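Local atomic coordinates of putative hexose oxidase (Nonomuraea sp. ATCC 39727, PDB entry 5AWV), a protein that binds FAD and the glycopeptide antibiotic teicoplanin and probably oxidises a sugar of it, as a hexose oxidase of the berberine-bridge type. Residues A[277-282]-A[372-377]; A[163-168]-A[423-428]; A[186-189]-A[193-196]; A[206-211]-A[507-512]. All coordinates share one frame; numbering follows the deposited sequence.

Contact 1: residues A[277-282]-A[372-377]; sequences WYERNS and RKRLTD
Glu279 turns its CG away from its own carbonyl carbon (chi1 -67°) and runs out fully extended (chi2 176°), which carries the carboxylate from helix 264-280 across to the backbone of Lys373 and Arg374. There OE1 accepts the amide N-H of Arg374, with Glu279 OE1 and Arg374 N 2.9 Å apart and the bond almost straight at 173°. The lone pair in use is the anti one, on the side away from OE2. Glu279 OE1 also rests against aliphatic carbon, lying 3.4 Å from Arg374 CG and 3.6 Å from Lys373 CB, so the carboxylate is seated on the chain and not on a charged end.

Both cationic ends point elsewhere. The long chain of Lys373 bends away and its NZ pairs with Asp464. In Arg374, NH1 turns back to Leu375 O of its own loop, at 2.8 Å, while NE makes a salt bridge to Glu276 on helix 264-280, the helix that carries Glu279. The attraction between Glu279 and these two cations therefore probably acts at longer range.

Thr376 closes the loop as N-cap of helix 377-387, its OG1 receiving the N-H of Gln379. The whole is a surface contact between the last turn of helix 264-280 and the loop that leads from strand 363-371, outermost of its antiparallel sheet within this chain, into helix 377-387.

Contact 2: residues A[163-168]-A[423-428]; sequences GGYGPL and ILKVNY. With FAD (flavin-adenine dinucleotide), chain M; N1L (2-amino-2-deoxy-beta-D-glucopyranuronic acid), chain B.
Lys425 lays the end of its side chain over one face of the Tyr165 ring. Lys425 CE does the closest touching, 3.4 Å from Tyr165 CE1 and 3.5 Å from the ring centroid, 16° off the normal, a CH-pi contact. Beyond it NZ of Lys425 sits off-centre, 4.0 Å from the centroid of the Tyr165 ring, in a cation-pi arrangement. The lysine chain is extended beyond CG and slides past the tyrosine in the opposite direction, so CD comes over CZ.

Tyr165 grips the flavin by its backbone: Tyr165 N donates to FAD O2 at 3.2 Å, and FAD N3 donates to Tyr165 O at 2.8 Å, which fixes the pyrimidine edge of the isoalloxazine.

In the next shell, a water accepts from Lys425 NZ at 2.9 Å and donates to Gly163 O at 2.7 Å, bridging the two segments. Tyr370 OH also bonds NZ, and the rings of Tyr470 and Tyr403 give it further cation-pi partners. The Tyr165 hydroxyl bonds that of Tyr473.

The loop 163-168 runs from helix 156-161, ended by a Schellman motif at Gly163, to helix 169-172; strand 424-432 lies between strands 395-402 and 363-371 in the seven-stranded antiparallel sheet.

Contact 3: residues A[186-189]-A[193-196]; sequences VVNK and ARVI
Val186 and Arg194 form an antiparallel hydrogen-bonded pair, with Val186 N to Arg194 O at 2.9 Å and Arg194 N to Val186 O at 2.8 Å, and the next pair, Val187 with Ala193, is non-hydrogen-bonded. Val186 O takes a second, weaker approach from Ala193 CA at 3.2 Å, a CA-H...O contact.

On the face bearing Val186 and Arg194, the valine CG2 methyl lies 4.0 Å from Ile196 CD1, the two side chains crossing at about a right angle. Val186 CG2 also packs against the CB of Arg194, at 4.2 Å. Arg194 bends at chi2 (94°), which folds its chain back along the hairpin until CD is 3.6 Å from Asn188 ND2. That amide and the guanidinium are steeply inclined, their planes 71° apart; ND2 and NE are both donors, so this is packing without a bond. The Asn188 OD1 atom instead accepts from Lys192 N, inside the turn.

Val187 and Ala193 point to the other face of the sheet, where Val187 packs on Val74 and Val78 of helix 67-80, and Glu75 of that helix receives the N-H of Ala193. The hairpin forms one margin of the five-stranded antiparallel sheet: strand 193-199 is outermost within the chain, and strand 179-187 joins it to strand 223-229.

Contact 4: residues A[206-211]-A[507-512]; sequences HHDLWW and AAYDPR
Tyr509 inserts its ring end against the start of helix 207-212, and the tight part of the contact is gathered about its hydroxyl. His206 ND1 donates to Tyr509 OH at 2.9 Å, almost within the imidazole plane, and Tyr509 OH donates a hydrogen bond to Asp208 OD1 at 2.7 Å, on the syn side, tilted 21° out of the carboxylate plane. One bond received and one given orient the hydroxyl and hold the end of the ring in place. Asp208 reaches it because its CG lies between the backbone N and the carbonyl carbon (chi1 62°); the same OD1 is met weakly by Leu209 N.

The arrangement belongs to a helix N-terminus, His206 being the N-cap residue, and it joins this helix to the last turn of helix 499-509, in the berberine-like region of the chain.

Leu209 covers one face of the phenol: CD1 stands 4.0 Å from the ring centroid of Tyr509, 16° off the normal, and CB lies 3.9 Å from Tyr509 CZ. Ile196 of the neighbouring strand packs on both these side chains.

The wetter side is at the other carboxylate oxygen. Asp208 OD2 lies 3.2 Å from Tyr509 CE1 without bonding to it, and takes a hydrogen bond from a water at 2.6 Å, which reaches Tyr509 OH only weakly.

How the contacts relate
Starting from the N terminus, the chain first enters contact 2 at 163-168, beside the flavin. It then closes the short hairpin of contact 3, nested within the loop of contact 2, before 206-211 opens contact 4. Contact 1, from 277-282 to 372-377, closes inside the loops of both contacts 2 and 4 and joins helix 264-280 to the loop after strand 363-371. Residues 423-428 close contact 2, tying the flavin-binding loop to the seven-stranded sheet, and 507-512 close contact 4, so these two cross. Contacts 3 and 4 touch and bind the C-terminal region to the five-stranded sheet. Contacts 1 and 2 meet where Ile423 and Leu424 pack on Tyr278 and Glu279.

Contact 1: residues A[277-282]-A[372-377]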
# COMPACT_ATOMS: atom_id res chain seq x y z
N TRP A 277 12.52 -23.43 -8.17
CA TRP A 277 13.09 -22.43 -9.05
C TRP A 277 13.37 -21.10 -8.23
O TRP A 277 14.46 -20.55 -8.28
CB TRP A 277 12.17 -22.14 -10.26
CG TRP A 277 12.85 -21.30 -11.22
CD1 TRP A 277 13.65 -21.68 -12.28
CD2 TRP A 277 12.90 -19.86 -11.17
NE1 TRP A 277 14.15 -20.55 -12.89
CE2 TRP A 277 13.68 -19.43 -12.24
CE3 TRP A 277 12.25 -18.89 -10.36
CZ2 TRP A 277 13.93 -18.06 -12.48
CZ3 TRP A 277 12.50 -17.54 -10.63
CH2 TRP A 277 13.31 -17.14 -11.66
N TYR A 278 12.38 -20.62 -7.51
CA TYR A 278 12.54 -19.44 -6.62
C TYR A 278 13.62 -19.66 -5.55
O TYR A 278 14.36 -18.72 -5.29
CB TYR A 278 11.21 -18.89 -6.03
CG TYR A 278 10.52 -17.92 -6.95
CD1 TYR A 278 10.90 -16.59 -6.96
CD2 TYR A 278 9.60 -18.33 -7.89
CE1 TYR A 278 10.34 -15.65 -7.79
CE2 TYR A 278 9.03 -17.41 -8.77
CZ TYR A 278 9.38 -16.02 -8.70
OH TYR A 278 8.82 -15.08 -9.57
N GLU A 279 13.83 -20.88 -5.01
CA GLU A 279 14.93 -21.10 -4.06
C GLU A 279 16.26 -20.89 -4.70
O GLU A 279 17.16 -20.41 -4.04
CB GLU A 279 14.95 -22.51 -3.49
CG GLU A 279 13.81 -22.85 -2.62
CD GLU A 279 13.81 -24.33 -2.14
OE1 GLU A 279 12.88 -24.77 -1.44
OE2 GLU A 279 14.70 -25.09 -2.53
N ARG A 280 16.41 -21.29 -5.96
CA ARG A 280 17.66 -21.20 -6.67
C ARG A 280 17.94 -19.85 -7.28
O ARG A 280 19.10 -19.51 -7.46
CB ARG A 280 17.76 -22.27 -7.80
CG ARG A 280 17.72 -23.71 -7.32
CD ARG A 280 18.00 -24.72 -8.49
NE ARG A 280 17.04 -24.55 -9.62
CZ ARG A 280 15.84 -25.15 -9.75
NH1 ARG A 280 15.39 -26.02 -8.83
NH2 ARG A 280 15.05 -24.86 -10.81
N ASN A 281 16.90 -19.08 -7.59
CA ASN A 281 17.05 -17.90 -8.45
C ASN A 281 16.55 -16.53 -7.84
O ASN A 281 15.96 -15.69 -8.57
CB ASN A 281 16.37 -18.20 -9.76
CG ASN A 281 17.10 -19.35 -10.50
OD1 ASN A 281 18.26 -19.21 -10.80
ND2 ASN A 281 16.47 -20.47 -10.62
N SER A 282 16.73 -16.38 -6.51
CA SER A 282 16.28 -15.18 -5.84
C SER A 282 17.40 -14.44 -5.15
O SER A 282 17.16 -13.57 -4.31
CB SER A 282 15.16 -15.55 -4.90
OG SER A 282 14.11 -16.08 -5.69
N ARG A 372 10.79 -18.64 2.88
CA ARG A 372 12.24 -18.73 2.63
C ARG A 372 12.65 -19.90 1.77
O ARG A 372 13.68 -19.86 1.17
CB ARG A 372 13.03 -18.88 3.95
CG ARG A 372 12.72 -17.82 4.94
CD ARG A 372 13.31 -18.20 6.30
NE ARG A 372 14.77 -18.01 6.21
CZ ARG A 372 15.67 -18.55 7.02
NH1 ARG A 372 15.31 -19.41 7.98
NH2 ARG A 372 16.95 -18.25 6.88
N LYS A 373 11.82 -20.93 1.73
CA LYS A 373 12.01 -22.15 0.95
C LYS A 373 10.62 -22.46 0.40
O LYS A 373 9.64 -21.86 0.86
CB LYS A 373 12.47 -23.28 1.83
CG LYS A 373 13.86 -23.11 2.29
CD LYS A 373 14.13 -24.15 3.36
CE LYS A 373 14.89 -25.35 2.87
NZ LYS A 373 16.26 -25.34 3.47
N ARG A 374 10.52 -23.41 -0.53
CA ARG A 374 9.20 -23.80 -0.97
C ARG A 374 8.36 -24.38 0.11
O ARG A 374 8.82 -25.00 1.11
CB ARG A 374 9.28 -24.78 -2.14
CG ARG A 374 9.78 -26.18 -1.74
CD ARG A 374 9.34 -27.11 -2.84
NE ARG A 374 9.83 -28.47 -2.80
CZ ARG A 374 9.21 -29.51 -2.27
NH1 ARG A 374 8.08 -29.36 -1.61
NH2 ARG A 374 9.75 -30.74 -2.44
N LEU A 375 7.08 -24.27 -0.13
CA LEU A 375 6.12 -25.07 0.61
C LEU A 375 6.52 -26.54 0.63
O LEU A 375 6.98 -27.08 -0.36
CB LEU A 375 4.72 -24.91 0.02
CG LEU A 375 4.01 -23.57 0.21
CD1 LEU A 375 2.71 -23.48 -0.61
CD2 LEU A 375 3.66 -23.25 1.69
N THR A 376 6.37 -27.20 1.76
CA THR A 376 6.79 -28.59 1.91
C THR A 376 5.76 -29.44 1.21
O THR A 376 4.65 -28.98 0.78
CB THR A 376 6.81 -29.03 3.40
OG1 THR A 376 5.46 -29.09 3.88
CG2 THR A 376 7.67 -28.10 4.21
N ASP A 377 6.11 -30.71 1.07
CA ASP A 377 5.20 -31.63 0.43
C ASP A 377 3.86 -31.74 1.14
O ASP A 377 2.85 -31.80 0.48
CB ASP A 377 5.85 -33.01 0.31
CG ASP A 377 7.12 -33.01 -0.55
OD1 ASP A 377 7.33 -32.06 -1.37
OD2 ASP A 377 7.93 -33.96 -0.36

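Contact 2: residues A[163-168]-A[423-428]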
# COMPACT_ATOMS: atom_id res chain seq x y z
N GLY A 163 5.94 -0.98 4.19
CA GLY A 163 6.92 -1.82 3.51
C GLY A 163 6.61 -2.20 2.08
O GLY A 163 7.09 -3.20 1.60
N GLY A 164 5.86 -1.33 1.39
CA GLY A 164 5.48 -1.48 -0.00
C GLY A 164 6.48 -2.17 -0.90
O GLY A 164 7.69 -1.87 -0.90
N TYR A 165 5.94 -3.07 -1.72
CA TYR A 165 6.73 -3.81 -2.71
C TYR A 165 5.88 -4.13 -3.94
O TYR A 165 4.64 -4.02 -3.84
CB TYR A 165 7.30 -5.12 -2.08
CG TYR A 165 6.39 -6.24 -2.16
CD1 TYR A 165 5.29 -6.29 -1.34
CD2 TYR A 165 6.55 -7.24 -3.17
CE1 TYR A 165 4.36 -7.29 -1.42
CE2 TYR A 165 5.62 -8.29 -3.25
CZ TYR A 165 4.53 -8.32 -2.37
OH TYR A 165 3.54 -9.29 -2.40
N GLY A 166 6.53 -4.65 -4.99
CA GLY A 166 5.85 -5.01 -6.23
C GLY A 166 6.76 -5.71 -7.19
O GLY A 166 7.87 -6.18 -6.80
N PRO A 167 6.36 -5.75 -8.47
CA PRO A 167 7.15 -6.47 -9.49
C PRO A 167 8.56 -6.02 -9.67
O PRO A 167 9.37 -6.83 -10.10
CB PRO A 167 6.32 -6.28 -10.79
CG PRO A 167 4.89 -6.12 -10.26
CD PRO A 167 5.07 -5.29 -9.00
N LEU A 168 8.92 -4.77 -9.37
CA LEU A 168 10.27 -4.34 -9.50
C LEU A 168 11.14 -4.52 -8.23
O LEU A 168 12.35 -4.12 -8.21
CB LEU A 168 10.36 -2.90 -9.94
CG LEU A 168 9.78 -2.46 -11.29
CD1 LEU A 168 10.11 -1.01 -11.55
CD2 LEU A 168 10.31 -3.33 -12.37
N ILE A 423 11.97 -15.61 -0.43
CA ILE A 423 11.92 -15.81 -1.88
C ILE A 423 10.49 -15.56 -2.43
O ILE A 423 10.33 -15.24 -3.61
CB ILE A 423 12.40 -17.23 -2.26
CG1 ILE A 423 11.48 -18.37 -1.70
CG2 ILE A 423 13.79 -17.45 -1.75
CD1 ILE A 423 11.82 -19.81 -2.20
N LEU A 424 9.47 -15.74 -1.58
CA LEU A 424 8.05 -15.59 -2.03
C LEU A 424 7.25 -14.97 -0.94
O LEU A 424 7.50 -15.23 0.27
CB LEU A 424 7.48 -16.99 -2.34
CG LEU A 424 8.08 -17.70 -3.56
CD1 LEU A 424 7.83 -19.22 -3.48
CD2 LEU A 424 7.49 -17.12 -4.82
N LYS A 425 6.20 -14.25 -1.31
CA LYS A 425 5.21 -13.93 -0.37
C LYS A 425 4.05 -14.83 -0.76
O LYS A 425 3.75 -15.02 -1.97
CB LYS A 425 4.79 -12.48 -0.38
CG LYS A 425 5.96 -11.45 -0.14
CD LYS A 425 5.39 -10.18 0.56
CE LYS A 425 6.51 -9.10 0.55
NZ LYS A 425 6.18 -8.03 1.52
N VAL A 426 3.37 -15.35 0.21
CA VAL A 426 2.19 -16.21 -0.13
C VAL A 426 0.92 -15.63 0.45
O VAL A 426 0.84 -15.43 1.68
CB VAL A 426 2.45 -17.73 0.18
CG1 VAL A 426 2.88 -17.99 1.57
CG2 VAL A 426 1.15 -18.57 -0.02
N ASN A 427 -0.11 -15.49 -0.38
CA ASN A 427 -1.38 -15.04 0.05
C ASN A 427 -2.46 -16.11 -0.11
O ASN A 427 -2.46 -16.90 -1.07
CB ASN A 427 -1.81 -13.77 -0.71
CG ASN A 427 -1.04 -12.52 -0.24
OD1 ASN A 427 -0.29 -12.58 0.72
ND2 ASN A 427 -1.22 -11.44 -0.92
N TYR A 428 -3.34 -16.11 0.85
CA TYR A 428 -4.50 -17.01 0.97
C TYR A 428 -5.73 -16.15 1.00
O TYR A 428 -6.00 -15.44 1.98
CB TYR A 428 -4.32 -17.90 2.22
CG TYR A 428 -2.98 -18.63 2.33
CD1 TYR A 428 -1.89 -18.03 2.93
CD2 TYR A 428 -2.78 -19.93 1.82
CE1 TYR A 428 -0.70 -18.66 3.09
CE2 TYR A 428 -1.56 -20.56 1.97
CZ TYR A 428 -0.52 -19.92 2.60
OH TYR A 428 0.69 -20.53 2.70
PA FAD M . -5.52 3.10 4.28
O1A FAD M . -6.65 2.11 4.47
O2A FAD M . -5.80 4.50 3.96
O5B FAD M . -4.53 3.04 5.51
C5B FAD M . -3.98 1.79 6.04
C4B FAD M . -3.50 1.99 7.44
O4B FAD M . -2.45 2.96 7.55
C3B FAD M . -4.56 2.44 8.46
O3B FAD M . -4.31 2.00 9.82
C2B FAD M . -4.41 3.93 8.32
O2B FAD M . -4.96 4.57 9.42
C1B FAD M . -2.94 4.11 8.18
N9A FAD M . -2.62 5.33 7.48
C8A FAD M . -3.03 5.77 6.28
N7A FAD M . -2.43 6.94 5.94
C5A FAD M . -1.61 7.26 6.93
C6A FAD M . -0.73 8.41 7.23
N6A FAD M . -0.66 9.40 6.34
N1A FAD M . -0.01 8.36 8.39
C2A FAD M . -0.14 7.32 9.28
N3A FAD M . -0.96 6.25 9.09
C4A FAD M . -1.73 6.23 7.96
N1 FAD M . 0.82 -4.01 -0.92
C2 FAD M . 2.03 -4.27 -1.49
O2 FAD M . 3.07 -4.09 -0.83
N3 FAD M . 2.15 -4.71 -2.76
C4 FAD M . 1.09 -4.78 -3.59
O4 FAD M . 1.22 -5.14 -4.78
C4X FAD M . -0.25 -4.47 -3.06
N5 FAD M . -1.38 -4.52 -3.84
C5X FAD M . -2.61 -4.14 -3.37
C6 FAD M . -3.71 -4.16 -4.26
C7 FAD M . -4.96 -3.84 -3.67
C7M FAD M . -6.23 -3.88 -4.56
C8 FAD M . -5.12 -3.43 -2.22
C8M FAD M . -6.41 -2.84 -1.70
C9 FAD M . -3.96 -3.37 -1.41
C9A FAD M . -2.75 -3.74 -1.92
N10 FAD M . -1.56 -3.72 -1.14
C10 FAD M . -0.32 -4.04 -1.67
C1' FAD M . -1.61 -3.38 0.32
C2' FAD M . -1.30 -1.95 0.59
O2' FAD M . 0.10 -1.83 0.54
C3' FAD M . -1.77 -1.74 1.98
O3' FAD M . -3.16 -2.05 1.97
C4' FAD M . -1.53 -0.27 2.41
O4' FAD M . -1.53 -0.25 3.84
C5' FAD M . -2.68 0.57 1.91
O5' FAD M . -2.43 1.97 2.18
P FAD M . -3.61 2.99 2.00
O1P FAD M . -3.13 4.34 2.23
O2P FAD M . -4.36 2.81 0.70
O3P FAD M . -4.63 2.42 3.09
C1 N1L B . -5.04 -7.63 -4.80
C2 N1L B . -5.70 -8.75 -3.84
C3 N1L B . -5.13 -8.73 -2.41
C4 N1L B . -3.63 -8.87 -2.52
C5 N1L B . -3.06 -7.61 -3.23
C6 N1L B . -1.51 -7.59 -3.27
N2 N1L B . -7.16 -8.66 -3.75
O3 N1L B . -5.65 -9.89 -1.60
O4 N1L B . -3.00 -9.09 -1.16
O5 N1L B . -3.53 -7.59 -4.63
O6B N1L B . -0.93 -8.23 -4.40
O6A N1L B . -0.98 -8.30 -2.22
O HOH W 1 7.84 -5.72 1.26

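Contact 3: residues A[186-189]-A[193-196]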
# COMPACT_ATOMS: atom_id res chain seq x y z
N VAL A 186 2.93 13.97 15.59
CA VAL A 186 2.85 13.14 16.77
C VAL A 186 2.22 13.88 17.96
O VAL A 186 2.17 15.10 17.94
CB VAL A 186 4.27 12.67 17.21
CG1 VAL A 186 4.90 11.82 16.10
CG2 VAL A 186 5.19 13.85 17.59
N VAL A 187 1.82 13.13 18.98
CA VAL A 187 1.15 13.69 20.15
C VAL A 187 2.00 13.40 21.36
O VAL A 187 2.26 12.22 21.64
CB VAL A 187 -0.20 13.05 20.37
CG1 VAL A 187 -0.81 13.50 21.67
CG2 VAL A 187 -1.16 13.41 19.24
N ASN A 188 2.40 14.45 22.11
CA ASN A 188 3.29 14.21 23.29
C ASN A 188 2.52 13.81 24.53
O ASN A 188 1.30 13.72 24.51
CB ASN A 188 4.24 15.44 23.55
CG ASN A 188 3.49 16.69 23.96
OD1 ASN A 188 2.33 16.69 24.30
ND2 ASN A 188 4.15 17.75 23.85
N LYS A 189 3.21 13.58 25.65
CA LYS A 189 2.49 13.16 26.87
C LYS A 189 1.52 14.20 27.37
O LYS A 189 0.46 13.84 27.86
CB LYS A 189 3.44 12.73 28.02
CG LYS A 189 2.68 11.74 28.93
CD LYS A 189 3.21 11.53 30.36
CE LYS A 189 3.56 10.07 30.68
NZ LYS A 189 4.85 9.71 30.01
N ALA A 193 -0.03 18.26 19.77
CA ALA A 193 0.47 17.81 18.49
C ALA A 193 1.71 18.55 18.10
O ALA A 193 1.76 19.76 18.24
CB ALA A 193 -0.67 17.98 17.48
N ARG A 194 2.76 17.84 17.68
CA ARG A 194 3.98 18.38 17.23
C ARG A 194 4.35 17.80 15.85
O ARG A 194 4.01 16.63 15.59
CB ARG A 194 5.12 17.99 18.21
CG ARG A 194 5.45 19.07 19.22
CD ARG A 194 4.71 18.90 20.53
NE ARG A 194 4.96 20.02 21.45
CZ ARG A 194 4.43 21.25 21.36
NH1 ARG A 194 3.59 21.60 20.37
NH2 ARG A 194 4.75 22.14 22.27
N VAL A 195 5.18 18.50 15.09
CA VAL A 195 5.63 18.06 13.81
C VAL A 195 7.10 17.74 13.90
O VAL A 195 7.89 18.55 14.41
CB VAL A 195 5.42 19.17 12.78
CG1 VAL A 195 5.96 18.75 11.40
CG2 VAL A 195 3.96 19.53 12.75
N ILE A 196 7.49 16.58 13.37
CA ILE A 196 8.84 16.15 13.35
C ILE A 196 9.25 15.75 11.94
O ILE A 196 8.56 14.95 11.30
CB ILE A 196 9.03 14.95 14.31
CG1 ILE A 196 8.75 15.40 15.73
CG2 ILE A 196 10.43 14.37 14.15
CD1 ILE A 196 9.06 14.40 16.79

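Contact 4: residues A[206-211]-A[507-512]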
# COMPACT_ATOMS: atom_id res chain seq x y z
N HIS A 206 16.14 12.24 15.42
CA HIS A 206 14.92 11.40 15.42
C HIS A 206 15.04 10.27 14.42
O HIS A 206 14.00 9.81 13.85
CB HIS A 206 13.74 12.31 15.09
CG HIS A 206 13.64 13.46 16.03
ND1 HIS A 206 13.20 13.32 17.32
CD2 HIS A 206 13.95 14.77 15.87
CE1 HIS A 206 13.24 14.49 17.93
NE2 HIS A 206 13.71 15.38 17.08
N HIS A 207 16.23 9.75 14.32
CA HIS A 207 16.56 8.61 13.45
C HIS A 207 15.64 7.42 13.75
O HIS A 207 15.25 6.72 12.77
CB HIS A 207 18.02 8.14 13.65
CG HIS A 207 18.53 7.26 12.57
ND1 HIS A 207 18.77 5.92 12.75
CD2 HIS A 207 18.81 7.52 11.28
CE1 HIS A 207 19.26 5.40 11.66
NE2 HIS A 207 19.35 6.36 10.76
N ASP A 208 15.34 7.19 15.03
CA ASP A 208 14.40 6.19 15.49
C ASP A 208 12.99 6.27 14.86
O ASP A 208 12.42 5.25 14.44
CB ASP A 208 14.33 6.04 17.01
CG ASP A 208 13.85 7.34 17.76
OD1 ASP A 208 13.93 8.46 17.16
OD2 ASP A 208 13.39 7.20 18.95
N LEU A 209 12.40 7.47 14.79
CA LEU A 209 11.15 7.72 14.11
C LEU A 209 11.18 7.39 12.60
O LEU A 209 10.18 6.86 12.09
CB LEU A 209 10.63 9.15 14.33
CG LEU A 209 9.20 9.44 13.88
CD1 LEU A 209 8.24 8.63 14.73
CD2 LEU A 209 8.89 10.91 14.02
N TRP A 210 12.22 7.81 11.91
CA TRP A 210 12.46 7.55 10.48
C TRP A 210 12.47 5.99 10.38
O TRP A 210 11.80 5.39 9.57
CB TRP A 210 13.80 8.08 10.00
CG TRP A 210 14.24 7.37 8.79
CD1 TRP A 210 13.75 7.56 7.54
CD2 TRP A 210 15.16 6.24 8.70
NE1 TRP A 210 14.31 6.63 6.68
CE2 TRP A 210 15.15 5.80 7.37
CE3 TRP A 210 15.96 5.57 9.63
CZ2 TRP A 210 15.96 4.76 6.92
CZ3 TRP A 210 16.72 4.53 9.20
CH2 TRP A 210 16.71 4.10 7.84
N TRP A 211 13.33 5.35 11.17
CA TRP A 211 13.45 3.90 11.12
C TRP A 211 12.06 3.16 11.32
O TRP A 211 11.76 2.22 10.56
CB TRP A 211 14.51 3.37 12.14
CG TRP A 211 14.65 1.87 12.17
CD1 TRP A 211 15.45 1.11 11.40
CD2 TRP A 211 13.87 0.97 12.93
NE1 TRP A 211 15.31 -0.24 11.73
CE2 TRP A 211 14.29 -0.34 12.61
CE3 TRP A 211 12.88 1.16 13.88
CZ2 TRP A 211 13.77 -1.48 13.26
CZ3 TRP A 211 12.31 0.02 14.51
CH2 TRP A 211 12.81 -1.27 14.21
N ALA A 507 6.51 4.08 22.52
CA ALA A 507 6.58 4.71 23.83
C ALA A 507 7.15 6.15 23.74
O ALA A 507 6.63 7.05 24.43
CB ALA A 507 7.43 3.89 24.78
N ALA A 508 8.17 6.38 22.92
CA ALA A 508 8.79 7.70 22.82
C ALA A 508 7.94 8.76 22.06
O ALA A 508 7.91 9.93 22.47
CB ALA A 508 10.19 7.63 22.23
N TYR A 509 7.24 8.35 21.01
CA TYR A 509 6.52 9.29 20.19
C TYR A 509 5.04 9.24 20.29
O TYR A 509 4.40 10.23 19.95
CB TYR A 509 6.94 9.18 18.75
CG TYR A 509 8.41 9.52 18.51
CD1 TYR A 509 9.41 8.55 18.57
CD2 TYR A 509 8.78 10.80 18.20
CE1 TYR A 509 10.70 8.88 18.34
CE2 TYR A 509 10.07 11.16 17.94
CZ TYR A 509 11.04 10.23 18.02
OH TYR A 509 12.32 10.56 17.75
N ASP A 510 4.44 8.19 20.79
CA ASP A 510 2.97 8.18 21.05
C ASP A 510 2.70 7.63 22.47
O ASP A 510 1.98 6.59 22.67
CB ASP A 510 2.16 7.35 19.98
CG ASP A 510 0.69 7.39 20.19
OD1 ASP A 510 0.16 8.34 20.82
OD2 ASP A 510 -0.07 6.49 19.74
N PRO A 511 3.25 8.31 23.49
CA PRO A 511 3.11 7.80 24.88
C PRO A 511 1.69 7.68 25.35
O PRO A 511 1.42 6.84 26.16
CB PRO A 511 3.93 8.81 25.72
CG PRO A 511 3.84 10.08 24.92
CD PRO A 511 4.00 9.59 23.49
N ARG A 512 0.75 8.39 24.77
CA ARG A 512 -0.63 8.22 25.16
C ARG A 512 -1.40 7.16 24.40
O ARG A 512 -2.59 6.91 24.71
CB ARG A 512 -1.44 9.52 25.06
CG ARG A 512 -0.86 10.64 25.91
CD ARG A 512 -1.20 12.01 25.35
NE ARG A 512 -2.60 12.24 25.57
CZ ARG A 512 -3.14 12.94 26.56
NH1 ARG A 512 -2.41 13.55 27.48
NH2 ARG A 512 -4.44 13.04 26.61
O HOH W 2 13.38 9.25 20.47